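Local coordinates for protein extracellular serine protease (Aeromonas sobria, PDB 3WQB) that cleaves peptide bonds after paired basic residues, one of them lysine, as a calcium-binding secreted serine protease of the furin subfamily, at residues 381-393 with 450-462. The protein carries 1 engineered substitution. Residues are numbered along the deposited sequence; the frame is centred on the assembly and turned at random.
Sequences VSYTSSTGKVRDV and AAIADVGNSPTSS. With CA (calcium ion), chain D.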
# COMPACT_ATOMS: atom_id res chain seq x y z
N VAL A 381 20.77 0.69 15.47
CA VAL A 381 20.97 -0.72 15.76
C VAL A 381 22.40 -0.89 16.24
O VAL A 381 23.34 -0.45 15.58
CB VAL A 381 20.76 -1.59 14.49
CG1 VAL A 381 21.09 -3.05 14.76
CG2 VAL A 381 19.32 -1.45 13.98
N SER A 382 22.53 -1.53 17.40
CA SER A 382 23.82 -1.77 18.03
C SER A 382 24.22 -3.24 17.91
O SER A 382 23.40 -4.13 18.15
CB SER A 382 23.75 -1.38 19.51
OG SER A 382 24.99 -1.62 20.15
N TYR A 383 25.48 -3.48 17.56
CA TYR A 383 26.03 -4.83 17.57
C TYR A 383 27.55 -4.78 17.66
O TYR A 383 28.15 -3.73 17.49
CB TYR A 383 25.60 -5.62 16.33
CG TYR A 383 26.17 -5.16 15.00
CD1 TYR A 383 25.54 -4.15 14.27
CD2 TYR A 383 27.31 -5.75 14.45
CE1 TYR A 383 26.03 -3.74 13.04
CE2 TYR A 383 27.81 -5.34 13.21
CZ TYR A 383 27.16 -4.34 12.51
OH TYR A 383 27.64 -3.94 11.27
N THR A 384 28.14 -5.94 17.94
CA THR A 384 29.58 -6.07 18.00
C THR A 384 30.02 -6.97 16.85
O THR A 384 29.49 -8.08 16.69
CB THR A 384 30.01 -6.66 19.36
OG1 THR A 384 29.51 -5.83 20.41
CG2 THR A 384 31.54 -6.77 19.48
N SER A 385 30.96 -6.48 16.05
CA SER A 385 31.48 -7.23 14.90
C SER A 385 32.38 -8.39 15.33
O SER A 385 32.68 -8.53 16.52
CB SER A 385 32.26 -6.30 13.97
OG SER A 385 33.55 -6.03 14.51
N SER A 386 32.83 -9.21 14.38
CA SER A 386 33.71 -10.35 14.69
C SER A 386 35.11 -9.92 15.12
O SER A 386 35.85 -10.72 15.71
CB SER A 386 33.79 -11.33 13.51
OG SER A 386 32.54 -11.97 13.30
N THR A 387 35.47 -8.67 14.85
CA THR A 387 36.75 -8.12 15.31
C THR A 387 36.60 -7.36 16.62
O THR A 387 37.55 -6.76 17.12
CB THR A 387 37.41 -7.20 14.25
OG1 THR A 387 36.53 -6.11 13.94
CG2 THR A 387 37.74 -7.98 12.99
N GLY A 388 35.39 -7.40 17.19
CA GLY A 388 35.12 -6.70 18.44
C GLY A 388 34.91 -5.20 18.29
O GLY A 388 35.00 -4.46 19.27
N LYS A 389 34.65 -4.74 17.07
CA LYS A 389 34.28 -3.34 16.85
C LYS A 389 32.80 -3.17 17.19
O LYS A 389 31.94 -3.86 16.63
CB LYS A 389 34.56 -2.91 15.40
CG LYS A 389 34.24 -1.44 15.09
CD LYS A 389 34.67 -1.02 13.69
CE LYS A 389 33.78 -1.61 12.61
NZ LYS A 389 34.23 -1.23 11.24
N VAL A 390 32.50 -2.28 18.14
CA VAL A 390 31.13 -2.00 18.55
C VAL A 390 30.56 -0.96 17.59
O VAL A 390 31.07 0.16 17.50
CB VAL A 390 31.05 -1.46 20.00
CG1 VAL A 390 29.61 -1.17 20.40
CG2 VAL A 390 31.68 -2.46 20.98
N ARG A 391 29.50 -1.33 16.89
CA ARG A 391 28.91 -0.47 15.88
C ARG A 391 27.53 0.02 16.28
O ARG A 391 26.78 -0.70 16.94
CB ARG A 391 28.82 -1.19 14.53
CG ARG A 391 30.15 -1.64 13.95
CD ARG A 391 30.02 -1.95 12.47
NE ARG A 391 30.01 -0.73 11.66
CZ ARG A 391 29.32 -0.58 10.53
NH1 ARG A 391 28.56 -1.56 10.05
NH2 ARG A 391 29.39 0.57 9.87
N ASP A 392 27.23 1.25 15.91
CA ASP A 392 25.90 1.83 16.05
C ASP A 392 25.51 2.34 14.69
O ASP A 392 26.03 3.36 14.22
CB ASP A 392 25.93 2.98 17.05
CG ASP A 392 26.60 2.62 18.35
OD1 ASP A 392 26.23 1.59 18.95
OD2 ASP A 392 27.50 3.37 18.78
N VAL A 393 24.60 1.63 14.03
CA VAL A 393 24.23 1.99 12.67
C VAL A 393 22.77 2.38 12.57
O VAL A 393 21.93 1.86 13.29
CB VAL A 393 24.55 0.87 11.65
CG1 VAL A 393 26.05 0.55 11.65
CG2 VAL A 393 23.72 -0.38 11.91
N ALA A 450 31.44 -10.45 -2.76
CA ALA A 450 30.05 -10.92 -2.64
C ALA A 450 29.66 -11.29 -1.21
O ALA A 450 28.48 -11.29 -0.86
CB ALA A 450 29.80 -12.10 -3.57
N ALA A 451 30.65 -11.61 -0.38
CA ALA A 451 30.39 -12.11 0.97
C ALA A 451 29.65 -11.11 1.85
O ALA A 451 29.97 -9.92 1.87
CB ALA A 451 31.70 -12.52 1.63
N ILE A 452 28.65 -11.61 2.57
CA ILE A 452 27.98 -10.84 3.61
C ILE A 452 28.31 -11.52 4.94
O ILE A 452 27.65 -12.48 5.34
CB ILE A 452 26.43 -10.76 3.41
CG1 ILE A 452 26.07 -10.26 2.00
CG2 ILE A 452 25.81 -9.87 4.49
CD1 ILE A 452 24.62 -10.52 1.60
N ALA A 453 29.34 -11.03 5.61
CA ALA A 453 29.76 -11.63 6.88
C ALA A 453 28.71 -11.40 7.96
O ALA A 453 28.00 -10.39 7.94
CB ALA A 453 31.10 -11.06 7.33
N ASP A 454 28.61 -12.34 8.89
CA ASP A 454 27.80 -12.12 10.09
C ASP A 454 28.35 -10.88 10.80
O ASP A 454 29.56 -10.64 10.78
CB ASP A 454 27.93 -13.34 11.00
CG ASP A 454 26.90 -13.35 12.11
OD1 ASP A 454 25.84 -12.70 11.99
OD2 ASP A 454 27.15 -14.06 13.12
N VAL A 455 27.45 -10.07 11.38
CA VAL A 455 27.84 -8.85 12.12
C VAL A 455 29.00 -8.11 11.45
O VAL A 455 30.08 -7.94 12.03
CB VAL A 455 28.09 -9.12 13.65
CG1 VAL A 455 26.78 -9.35 14.37
CG2 VAL A 455 29.07 -10.31 13.91
N GLY A 456 28.76 -7.66 10.22
CA GLY A 456 29.85 -7.15 9.39
C GLY A 456 30.51 -5.89 9.90
O GLY A 456 29.87 -5.04 10.52
N ASN A 457 31.81 -5.76 9.64
CA ASN A 457 32.53 -4.54 9.96
C ASN A 457 32.14 -3.36 9.10
O ASN A 457 32.27 -2.21 9.52
CB ASN A 457 34.04 -4.77 9.84
CG ASN A 457 34.63 -5.31 11.11
OD1 ASN A 457 34.34 -4.82 12.20
ND2 ASN A 457 35.48 -6.32 10.99
N SER A 458 31.66 -3.65 7.90
CA SER A 458 31.23 -2.65 6.94
C SER A 458 30.26 -3.33 5.99
O SER A 458 30.21 -4.56 5.93
CB SER A 458 32.41 -2.07 6.17
OG SER A 458 33.04 -3.05 5.37
N PRO A 459 29.49 -2.54 5.22
CA PRO A 459 28.55 -3.14 4.29
C PRO A 459 29.22 -3.88 3.14
O PRO A 459 30.33 -3.55 2.73
CB PRO A 459 27.79 -1.94 3.73
CG PRO A 459 27.93 -0.88 4.75
CD PRO A 459 29.29 -1.08 5.34
N THR A 460 28.53 -4.90 2.66
CA THR A 460 28.82 -5.51 1.37
C THR A 460 28.26 -4.53 0.35
O THR A 460 27.09 -4.19 0.39
CB THR A 460 28.13 -6.86 1.28
OG1 THR A 460 28.57 -7.68 2.37
CG2 THR A 460 28.41 -7.56 -0.04
N SER A 461 29.10 -4.08 -0.57
CA SER A 461 28.74 -2.98 -1.46
C SER A 461 28.92 -3.34 -2.91
O SER A 461 29.83 -4.08 -3.28
CB SER A 461 29.58 -1.74 -1.14
OG SER A 461 29.46 -1.37 0.23
N SER A 462 28.05 -2.77 -3.74
CA SER A 462 28.14 -2.93 -5.18
C SER A 462 27.66 -1.65 -5.84
O SER A 462 26.66 -1.07 -5.44
CB SER A 462 27.32 -4.14 -5.61
OG SER A 462 27.25 -4.26 -7.03
CA CA D . 23.60 -12.56 11.62
O HOH W 1 32.45 -9.20 11.58
O HOH W 2 31.66 -12.40 10.86
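Tyr-383 and Val-455 form the tight side of this contact, where a hairpin of the subtilisin domain meets a loop of the P-domain. CD2 of the tyrosine ring lies 3.6 Å from Val-455 CB, and its hydroxyl donates to Gly-456 O at 2.6 Å, in the carbonyl plane. The same hydroxyl accepts from Arg-391 NH1 (2.8 Å), so its proton direction is settled, while Arg-391 CB packs over one ring face. One face of the guanidinium lies on Val-393 CG1; Asn-457 O lies over the opposite face, toward its rim, in contact rather than hydrogen-bonded.

The looser, solvent-facing side belongs to Ser-386, Thr-387 and Lys-389, with Asn-457 a polar plug at the boundary. Ser-385 OG gives its proton to Asn-457 OD1 at 2.7 Å, from above the carbonyl plane, while accepting from Thr-387 N in an ST turn. Asn-457 ND2 reaches Thr-387 OG1, and the Lys-389 chain, bent at chi3 (73°), brings NZ to Asn-457 O at 2.8 Å. Two waters bridge Ser-386 to the carbonyls of Asp-454 and Val-455.

Asp-454 OD1 binds a calcium ion. Hairpin 379-384/390-396 packs against loop 454-457 beside this site, Tyr-383 also touching Thr-552 of strand 545-553, the neighbour of strand 460-466.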